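Local atomic coordinates of ScaE cell-surface anchored scaffoldin protein (Ruminococcus flavefaciens, PDB entry 2ZF9), a protein that probably anchors the cellulosome to the bacterial cell surface, its type III cohesin module, the part modelled here, binding dockerin modules of partner proteins. Residues His70-Pro75 and Gln146-Ser151; Leu96-Lys101 and Gly115-Asn120. All blocks are in the same frame, centred on the assembly; numbering follows the deposited sequence.

Interaction 1: His70-Pro75 and Gln146-Ser151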
ATOM      1  N   HIS A  70      -3.697   2.947  -4.366  1.00 16.19           N
ATOM      2  CA  HIS A  70      -5.006   2.644  -3.810  1.00 17.45           C
ATOM      3  C   HIS A  70      -4.884   1.445  -2.893  1.00 16.51           C
ATOM      4  O   HIS A  70      -4.340   0.409  -3.270  1.00 17.50           O
ATOM      5  CB  HIS A  70      -6.015   2.315  -4.910  1.00 16.60           C
ATOM      6  CG  HIS A  70      -6.486   3.514  -5.671  1.00 20.12           C
ATOM      7  ND1 HIS A  70      -5.863   3.959  -6.815  1.00 18.77           N
ATOM      8  CD2 HIS A  70      -7.551   4.334  -5.476  1.00 20.46           C
ATOM      9  CE1 HIS A  70      -6.509   5.011  -7.290  1.00 20.19           C
ATOM     10  NE2 HIS A  70      -7.546   5.255  -6.498  1.00 17.46           N
ATOM     11  N   ILE A  71      -5.394   1.580  -1.678  1.00 15.67           N
ATOM     12  CA  ILE A  71      -5.350   0.467  -0.752  1.00 16.86           C
ATOM     13  C   ILE A  71      -6.786   0.003  -0.572  1.00 16.91           C
ATOM     14  O   ILE A  71      -7.662   0.811  -0.288  1.00 18.45           O
ATOM     15  CB  ILE A  71      -4.751   0.932   0.617  1.00 17.47           C
ATOM     16  CG1 ILE A  71      -3.282   1.338   0.388  1.00 22.86           C
ATOM     17  CG2 ILE A  71      -4.886  -0.176   1.703  1.00 17.77           C
ATOM     18  CD1 ILE A  71      -2.689   2.050   1.547  1.00 29.01           C
ATOM     19  N   GLN A  72      -7.023  -1.288  -0.760  1.00 18.24           N
ATOM     20  CA  GLN A  72      -8.377  -1.811  -0.577  1.00 18.17           C
ATOM     21  C   GLN A  72      -8.324  -2.916   0.472  1.00 17.27           C
ATOM     22  O   GLN A  72      -7.272  -3.544   0.654  1.00 19.05           O
ATOM     23  CB  GLN A  72      -8.950  -2.356  -1.888  1.00 17.83           C
ATOM     24  CG  GLN A  72      -8.196  -3.520  -2.436  1.00 23.36           C
ATOM     25  CD  GLN A  72      -8.763  -3.998  -3.756  1.00 31.36           C
ATOM     26  OE1 GLN A  72      -9.435  -3.235  -4.488  1.00 29.54           O
ATOM     27  NE2 GLN A  72      -8.481  -5.252  -4.087  1.00 23.78           N
ATOM     28  N   PHE A  73      -9.442  -3.134   1.152  1.00 18.73           N
ATOM     29  CA  PHE A  73      -9.462  -4.117   2.239  1.00 18.80           C
ATOM     30  C   PHE A  73     -10.807  -4.864   2.290  1.00 17.02           C
ATOM     31  O   PHE A  73     -11.827  -4.406   1.767  1.00 18.89           O
ATOM     32  CB  PHE A  73      -9.174  -3.435   3.583  1.00 14.64           C
ATOM     33  CG  PHE A  73      -9.952  -2.148   3.790  1.00 19.09           C
ATOM     34  CD1 PHE A  73      -9.381  -0.894   3.449  1.00 15.72           C
ATOM     35  CD2 PHE A  73     -11.257  -2.173   4.334  1.00 18.52           C
ATOM     36  CE1 PHE A  73     -10.099   0.299   3.623  1.00 20.73           C
ATOM     37  CE2 PHE A  73     -11.979  -0.984   4.526  1.00 21.34           C
ATOM     38  CZ  PHE A  73     -11.386   0.276   4.163  1.00 17.08           C
ATOM     39  N   ASP A  74     -10.776  -6.012   2.934  1.00 19.01           N
ATOM     40  CA  ASP A  74     -11.983  -6.817   3.177  1.00 17.79           C
ATOM     41  C   ASP A  74     -13.109  -5.883   3.637  1.00 15.42           C
ATOM     42  O   ASP A  74     -12.939  -5.169   4.624  1.00 18.65           O
ATOM     43  CB  ASP A  74     -11.651  -7.821   4.301  1.00 15.00           C
ATOM     44  CG  ASP A  74     -12.679  -8.928   4.410  1.00 25.30           C
ATOM     45  OD1 ASP A  74     -12.298 -10.109   4.228  1.00 26.51           O
ATOM     46  OD2 ASP A  74     -13.851  -8.589   4.629  1.00 19.64           O
ATOM     47  N   PRO A  75     -14.270  -5.882   2.936  1.00 21.00           N
ATOM     48  CA  PRO A  75     -15.389  -4.991   3.266  1.00 21.59           C
ATOM     49  C   PRO A  75     -15.923  -5.174   4.708  1.00 20.13           C
ATOM     50  O   PRO A  75     -16.612  -4.322   5.215  1.00 19.74           O
ATOM     51  CB  PRO A  75     -16.473  -5.384   2.247  1.00 22.66           C
ATOM     52  CG  PRO A  75     -15.775  -6.106   1.188  1.00 24.92           C
ATOM     53  CD  PRO A  75     -14.608  -6.784   1.818  1.00 21.83           C
ATOM     54  N   GLN A 146      -4.782  -4.808   0.754  1.00 18.57           N
ATOM     55  CA  GLN A 146      -4.124  -4.952  -0.524  1.00 17.17           C
ATOM     56  C   GLN A 146      -3.857  -3.615  -1.219  1.00 17.23           C
ATOM     57  O   GLN A 146      -4.687  -2.700  -1.192  1.00 16.97           O
ATOM     58  CB  GLN A 146      -5.001  -5.795  -1.458  1.00 17.50           C
ATOM     59  CG  GLN A 146      -5.252  -7.206  -0.964  1.00 17.11           C
ATOM     60  CD  GLN A 146      -6.161  -7.990  -1.914  1.00 21.39           C
ATOM     61  OE1 GLN A 146      -7.092  -7.439  -2.514  1.00 30.12           O
ATOM     62  NE2 GLN A 146      -5.892  -9.265  -2.040  1.00 23.25           N
ATOM     63  N   VAL A 147      -2.722  -3.548  -1.909  1.00 15.09           N
ATOM     64  CA  VAL A 147      -2.542  -2.539  -2.968  1.00 14.62           C
ATOM     65  C   VAL A 147      -3.232  -3.034  -4.221  1.00 15.71           C
ATOM     66  O   VAL A 147      -3.029  -4.171  -4.622  1.00 17.89           O
ATOM     67  CB  VAL A 147      -1.040  -2.317  -3.310  1.00 14.48           C
ATOM     68  CG1 VAL A 147      -0.912  -1.287  -4.510  1.00 13.35           C
ATOM     69  CG2 VAL A 147      -0.279  -1.807  -2.046  1.00 16.12           C
ATOM     70  N   ALA A 148      -4.041  -2.181  -4.840  1.00 15.72           N
ATOM     71  CA  ALA A 148      -4.790  -2.557  -6.042  1.00 20.34           C
ATOM     72  C   ALA A 148      -4.404  -1.618  -7.189  1.00 20.60           C
ATOM     73  O   ALA A 148      -4.137  -0.451  -6.947  1.00 24.46           O
ATOM     74  CB  ALA A 148      -6.308  -2.440  -5.764  1.00 19.95           C
ATOM     75  N   TYR A 149      -4.443  -2.115  -8.427  1.00 18.31           N
ATOM     76  CA  TYR A 149      -4.095  -1.345  -9.614  1.00 18.63           C
ATOM     77  C   TYR A 149      -5.301  -1.335 -10.559  1.00 21.21           C
ATOM     78  O   TYR A 149      -5.951  -2.358 -10.762  1.00 22.12           O
ATOM     79  CB  TYR A 149      -2.865  -1.969 -10.375  1.00 18.86           C
ATOM     80  CG  TYR A 149      -2.545  -1.165 -11.620  1.00 23.34           C
ATOM     81  CD1 TYR A 149      -1.836   0.013 -11.519  1.00 20.08           C
ATOM     82  CD2 TYR A 149      -3.000  -1.551 -12.890  1.00 21.85           C
ATOM     83  CE1 TYR A 149      -1.591   0.822 -12.616  1.00 21.83           C
ATOM     84  CE2 TYR A 149      -2.753  -0.736 -14.014  1.00 25.43           C
ATOM     85  CZ  TYR A 149      -2.053   0.467 -13.846  1.00 21.17           C
ATOM     86  OH  TYR A 149      -1.749   1.289 -14.914  1.00 25.97           O
ATOM     87  N   GLN A 150      -5.576  -0.195 -11.180  1.00 26.49           N
ATOM     88  CA  GLN A 150      -6.287  -0.226 -12.462  1.00 27.11           C
ATOM     89  C   GLN A 150      -5.915   0.945 -13.343  1.00 28.43           C
ATOM     90  O   GLN A 150      -5.349   1.900 -12.856  1.00 22.75           O
ATOM     91  CB  GLN A 150      -7.793  -0.306 -12.283  1.00 29.31           C
ATOM     92  CG  GLN A 150      -8.446   0.898 -11.699  1.00 30.63           C
ATOM     93  CD  GLN A 150      -9.669   0.493 -10.902  1.00 44.12           C
ATOM     94  OE1 GLN A 150      -9.615  -0.446 -10.112  1.00 42.13           O
ATOM     95  NE2 GLN A 150     -10.782   1.187 -11.118  1.00 48.08           N
ATOM     96  N   SER A 151      -6.261   0.855 -14.635  1.00 29.23           N
ATOM     97  CA  SER A 151      -6.007   1.937 -15.590  1.00 30.46           C
ATOM     98  C   SER A 151      -6.951   3.081 -15.256  1.00 28.13           C
ATOM     99  O   SER A 151      -8.147   2.872 -15.124  1.00 28.46           O
ATOM    100  CB  SER A 151      -6.287   1.467 -17.034  1.00 34.69           C
ATOM    101  OG  SER A 151      -5.758   2.372 -18.015  1.00 43.86           O
TER
HETATM  102  O   HOH W   1      -2.342   1.439  -6.394  1.00 15.73           O
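Gln72 sets its CG between its own backbone N and carbonyl carbon (chi1 63°) and Gln146 turns its CG to lie beside the backbone N (chi1 -62°); both chains then run extended on the face that Gln72 and Gln146 share, which brings the two carboxamides together. NE2 of Gln72 gives a hydrogen bond to OE1 of Gln146 at 3.0 Å. The acceptor lies practically in the amide plane of Gln72, and the two amide planes are only 22° apart, so the pair sits nearly flat. The same chi1 lays CD of Gln72 against the methyl of Ala148, with CD to CB at 3.5 Å. Underneath, strands 66-73 and 142-149 pair antiparallel in the beta sandwich of jelly-roll topology expected of a cohesin. Gln72 and Gln146 form a hydrogen-bonded pair, Gln72 N reaching Gln146 O at 2.8 Å and Gln146 N reaching Gln72 O at 2.8 Å. Ile71 and Val147, the non-hydrogen-bonded pair, put their side chains on the other face, where Ile71 packs against Phe110 and Val147 against Ile180. Ala148 N still bonds to His70 O at 3.0 Å. Beyond it a water takes over: it accepts from His70 N at 2.9 Å and donates to Ala148 O. The His70 ring leads away from strand 142-149, and its ND1 is hydrogen-bonded to Asp157.

Interaction 2: Leu96-Lys101 and Gly115-Asn120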
ATOM      1  N   LEU A  96      10.613  13.477   3.352  1.00 19.02           N
ATOM      2  CA  LEU A  96      11.131  14.540   2.491  1.00 19.62           C
ATOM      3  C   LEU A  96      10.230  14.857   1.301  1.00 20.98           C
ATOM      4  O   LEU A  96      10.445  15.863   0.630  1.00 18.52           O
ATOM      5  CB  LEU A  96      12.511  14.167   1.940  1.00 21.83           C
ATOM      6  CG  LEU A  96      13.559  13.716   2.963  1.00 22.41           C
ATOM      7  CD1 LEU A  96      14.856  13.408   2.209  1.00 25.97           C
ATOM      8  CD2 LEU A  96      13.751  14.775   4.085  1.00 26.67           C
ATOM      9  N   LEU A  97       9.236  14.006   1.007  1.00 17.99           N
ATOM     10  CA  LEU A  97       8.362  14.282  -0.151  1.00 15.85           C
ATOM     11  C   LEU A  97       7.548  15.534   0.108  1.00 17.51           C
ATOM     12  O   LEU A  97       7.005  15.697   1.189  1.00 17.92           O
ATOM     13  CB  LEU A  97       7.464  13.073  -0.476  1.00 15.51           C
ATOM     14  CG  LEU A  97       8.252  11.800  -0.802  1.00 11.70           C
ATOM     15  CD1 LEU A  97       7.311  10.592  -0.797  1.00 19.04           C
ATOM     16  CD2 LEU A  97       8.962  11.873  -2.141  1.00 18.06           C
ATOM     17  N   GLU A  98       7.491  16.446  -0.875  1.00 17.55           N
ATOM     18  CA  GLU A  98       6.865  17.750  -0.669  1.00 17.94           C
ATOM     19  C   GLU A  98       5.332  17.705  -0.673  1.00 20.08           C
ATOM     20  O   GLU A  98       4.704  18.474   0.049  1.00 22.99           O
ATOM     21  CB  GLU A  98       7.384  18.736  -1.718  1.00 20.36           C
ATOM     22  CG  GLU A  98       8.906  18.918  -1.551  1.00 24.77           C
ATOM     23  CD  GLU A  98       9.605  19.485  -2.793  1.00 30.16           C
ATOM     24  OE1 GLU A  98       8.933  19.924  -3.751  1.00 42.34           O
ATOM     25  OE2 GLU A  98      10.842  19.479  -2.782  1.00 48.95           O
ATOM     26  N   LEU A  99       4.755  16.778  -1.446  1.00 17.29           N
ATOM     27  CA  LEU A  99       3.290  16.600  -1.530  1.00 19.26           C
ATOM     28  C   LEU A  99       2.924  15.220  -0.964  1.00 21.69           C
ATOM     29  O   LEU A  99       3.521  14.187  -1.363  1.00 19.27           O
ATOM     30  CB  LEU A  99       2.838  16.670  -2.989  1.00 19.44           C
ATOM     31  CG  LEU A  99       1.395  16.185  -3.292  1.00 28.88           C
ATOM     32  CD1 LEU A  99       0.303  16.959  -2.522  1.00 32.09           C
ATOM     33  CD2 LEU A  99       1.082  16.204  -4.807  1.00 31.42           C
ATOM     34  N   LYS A 100       1.970  15.191  -0.041  1.00 20.70           N
ATOM     35  CA  LYS A 100       1.460  13.922   0.509  1.00 20.65           C
ATOM     36  C   LYS A 100      -0.020  14.123   0.788  1.00 22.44           C
ATOM     37  O   LYS A 100      -0.399  15.077   1.485  1.00 22.37           O
ATOM     38  CB  LYS A 100       2.152  13.564   1.832  1.00 21.94           C
ATOM     39  CG  LYS A 100       3.643  13.341   1.727  1.00 22.93           C
ATOM     40  CD  LYS A 100       4.309  13.015   3.051  1.00 25.93           C
ATOM     41  CE  LYS A 100       4.645  14.261   3.863  1.00 31.01           C
ATOM     42  NZ  LYS A 100       6.022  14.751   3.635  1.00 38.24           N
ATOM     43  N   LYS A 101      -0.870  13.249   0.259  1.00 16.97           N
ATOM     44  CA  LYS A 101      -2.291  13.333   0.638  1.00 21.62           C
ATOM     45  C   LYS A 101      -2.961  11.964   0.700  1.00 18.20           C
ATOM     46  O   LYS A 101      -2.592  11.040  -0.057  1.00 16.37           O
ATOM     47  CB  LYS A 101      -3.073  14.265  -0.313  1.00 25.80           C
ATOM     48  CG  LYS A 101      -3.009  13.856  -1.760  1.00 29.39           C
ATOM     49  CD  LYS A 101      -4.117  14.496  -2.625  1.00 32.50           C
ATOM     50  CE  LYS A 101      -4.230  13.719  -3.967  1.00 45.47           C
ATOM     51  NZ  LYS A 101      -5.084  14.388  -5.001  1.00 57.98           N
ATOM     52  N   GLY A 115       4.260  13.408  -4.110  1.00 17.13           N
ATOM     53  CA  GLY A 115       4.994  14.060  -5.196  1.00 16.72           C
ATOM     54  C   GLY A 115       6.143  14.813  -4.589  1.00 17.12           C
ATOM     55  O   GLY A 115       6.165  15.030  -3.386  1.00 18.00           O
ATOM     56  N   SER A 116       7.091  15.243  -5.428  1.00 18.23           N
ATOM     57  CA  SER A 116       8.207  16.042  -4.966  1.00 18.62           C
ATOM     58  C   SER A 116       8.952  16.604  -6.185  1.00 20.90           C
ATOM     59  O   SER A 116       8.713  16.166  -7.337  1.00 22.39           O
ATOM     60  CB  SER A 116       9.165  15.175  -4.155  1.00 16.43           C
ATOM     61  OG  SER A 116       9.853  15.983  -3.225  1.00 20.26           O
ATOM     62  N   SER A 117       9.849  17.552  -5.936  1.00 21.20           N
ATOM     63  CA  SER A 117      10.590  18.197  -7.035  1.00 21.98           C
ATOM     64  C   SER A 117      11.880  17.446  -7.340  1.00 21.77           C
ATOM     65  O   SER A 117      12.472  17.665  -8.383  1.00 22.55           O
ATOM     66  CB  SER A 117      10.898  19.669  -6.702  1.00 24.33           C
ATOM     67  OG  SER A 117      11.643  19.761  -5.493  1.00 29.89           O
ATOM     68  N   THR A 118      12.304  16.561  -6.441  1.00 19.41           N
ATOM     69  CA  THR A 118      13.476  15.688  -6.658  1.00 19.99           C
ATOM     70  C   THR A 118      13.116  14.279  -6.140  1.00 21.02           C
ATOM     71  O   THR A 118      12.114  14.113  -5.456  1.00 19.19           O
ATOM     72  CB  THR A 118      14.734  16.142  -5.857  1.00 20.13           C
ATOM     73  OG1 THR A 118      14.434  16.086  -4.451  1.00 24.95           O
ATOM     74  CG2 THR A 118      15.165  17.571  -6.216  1.00 28.02           C
ATOM     75  N   ASN A 119      13.944  13.281  -6.454  1.00 18.48           N
ATOM     76  CA  ASN A 119      13.670  11.911  -6.062  1.00 18.48           C
ATOM     77  C   ASN A 119      14.110  11.665  -4.624  1.00 20.08           C
ATOM     78  O   ASN A 119      15.075  10.940  -4.362  1.00 23.50           O
ATOM     79  CB  ASN A 119      14.330  10.916  -7.031  1.00 16.92           C
ATOM     80  CG  ASN A 119      13.758  11.015  -8.417  1.00 19.83           C
ATOM     81  OD1 ASN A 119      12.542  11.113  -8.576  1.00 16.73           O
ATOM     82  ND2 ASN A 119      14.627  10.982  -9.445  1.00 16.22           N
ATOM     83  N   ASN A 120      13.405  12.288  -3.690  1.00 19.99           N
ATOM     84  CA  ASN A 120      13.773  12.165  -2.299  1.00 19.67           C
ATOM     85  C   ASN A 120      12.829  11.304  -1.450  1.00 18.22           C
ATOM     86  O   ASN A 120      12.847  11.369  -0.223  1.00 18.40           O
ATOM     87  CB  ASN A 120      14.050  13.565  -1.672  1.00 19.45           C
ATOM     88  CG  ASN A 120      12.875  14.501  -1.767  1.00 20.72           C
ATOM     89  OD1 ASN A 120      11.795  14.115  -2.224  1.00 22.18           O
ATOM     90  ND2 ASN A 120      13.066  15.761  -1.322  1.00 21.77           N
TER
HETATM   91  O   HOH W   2      11.018  11.029   1.867  1.00 16.02           O
HETATM   92  O   HOH W   3      13.154  18.283  -3.675  1.00 39.57           O
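Leu97 and Asn120 slide past each other in opposite directions, CD2 of the leucine coming to 3.6 Å from OD1 of the amide, beside a classic beta bulge in which Glu98 and Leu99 both face Gly115. The bulge lies where strand 99-106 begins, opposite the end of strand 109-115, so these two antiparallel strands of the cohesin module are joined here at their open end, away from the turn that links them. Leu99 N bonds to Gly115 O at 3.0 Å, and Gly115 N returns a bond to Leu99 O.

Past the bulge, side chains take over from backbone pairing. Leu96 crosses Asn120 at a slant, its CD1 4.0 Å from the asparagine CB. With CG set between its backbone N and carbonyl carbon (chi1 58°), Asn120 directs its amide back over the loop, where OD1 accepts a hydrogen bond from Ser116 OG at 2.9 Å. That hydroxyl oxygen also receives a weak bond from Glu98 N, so a single serine oxygen connects the bulge to Asn120, further along the loop. Replacing Asn120 with an alanine would probably leave the Ser116 hydroxyl without this acceptor and open a gap beside Leu96 and Leu97.

On the outer side, Glu98 stretches along Ser116, its CG 3.5 Å from the serine OG, and brings its carboxylate to Ser117; OE1 takes a weak bond from Ser117 N. Behind the bulge, Lys100 folds back so that NZ donates to Leu97 O, in the carbonyl plane, and to Ala94 O. A water accepts from Leu96 N and donates to Asn120 O at 2.8 Å.

Overall arrangement
Along the chain, 96-101 and 115-120 both fall between the two segments of interaction 1, so the local pairing of interaction 2 is enclosed by a longer-range closure. Their centres are 22 Å apart and the nearest atoms about 9 Å, so they do not touch. Strands link them all the same: 142-149 pairs with 66-73, which pairs with 109-115, which in turn pairs with 99-106, all antiparallel. The centre of interaction 1, buried, is about 8 Å from the centre of the chain, that of interaction 2, at the surface, about 17 Å. One joins strands within the body of the cohesin module; the other closes the open end of the 99-106/109-115 hairpin and ties the loop after it to the residues before it.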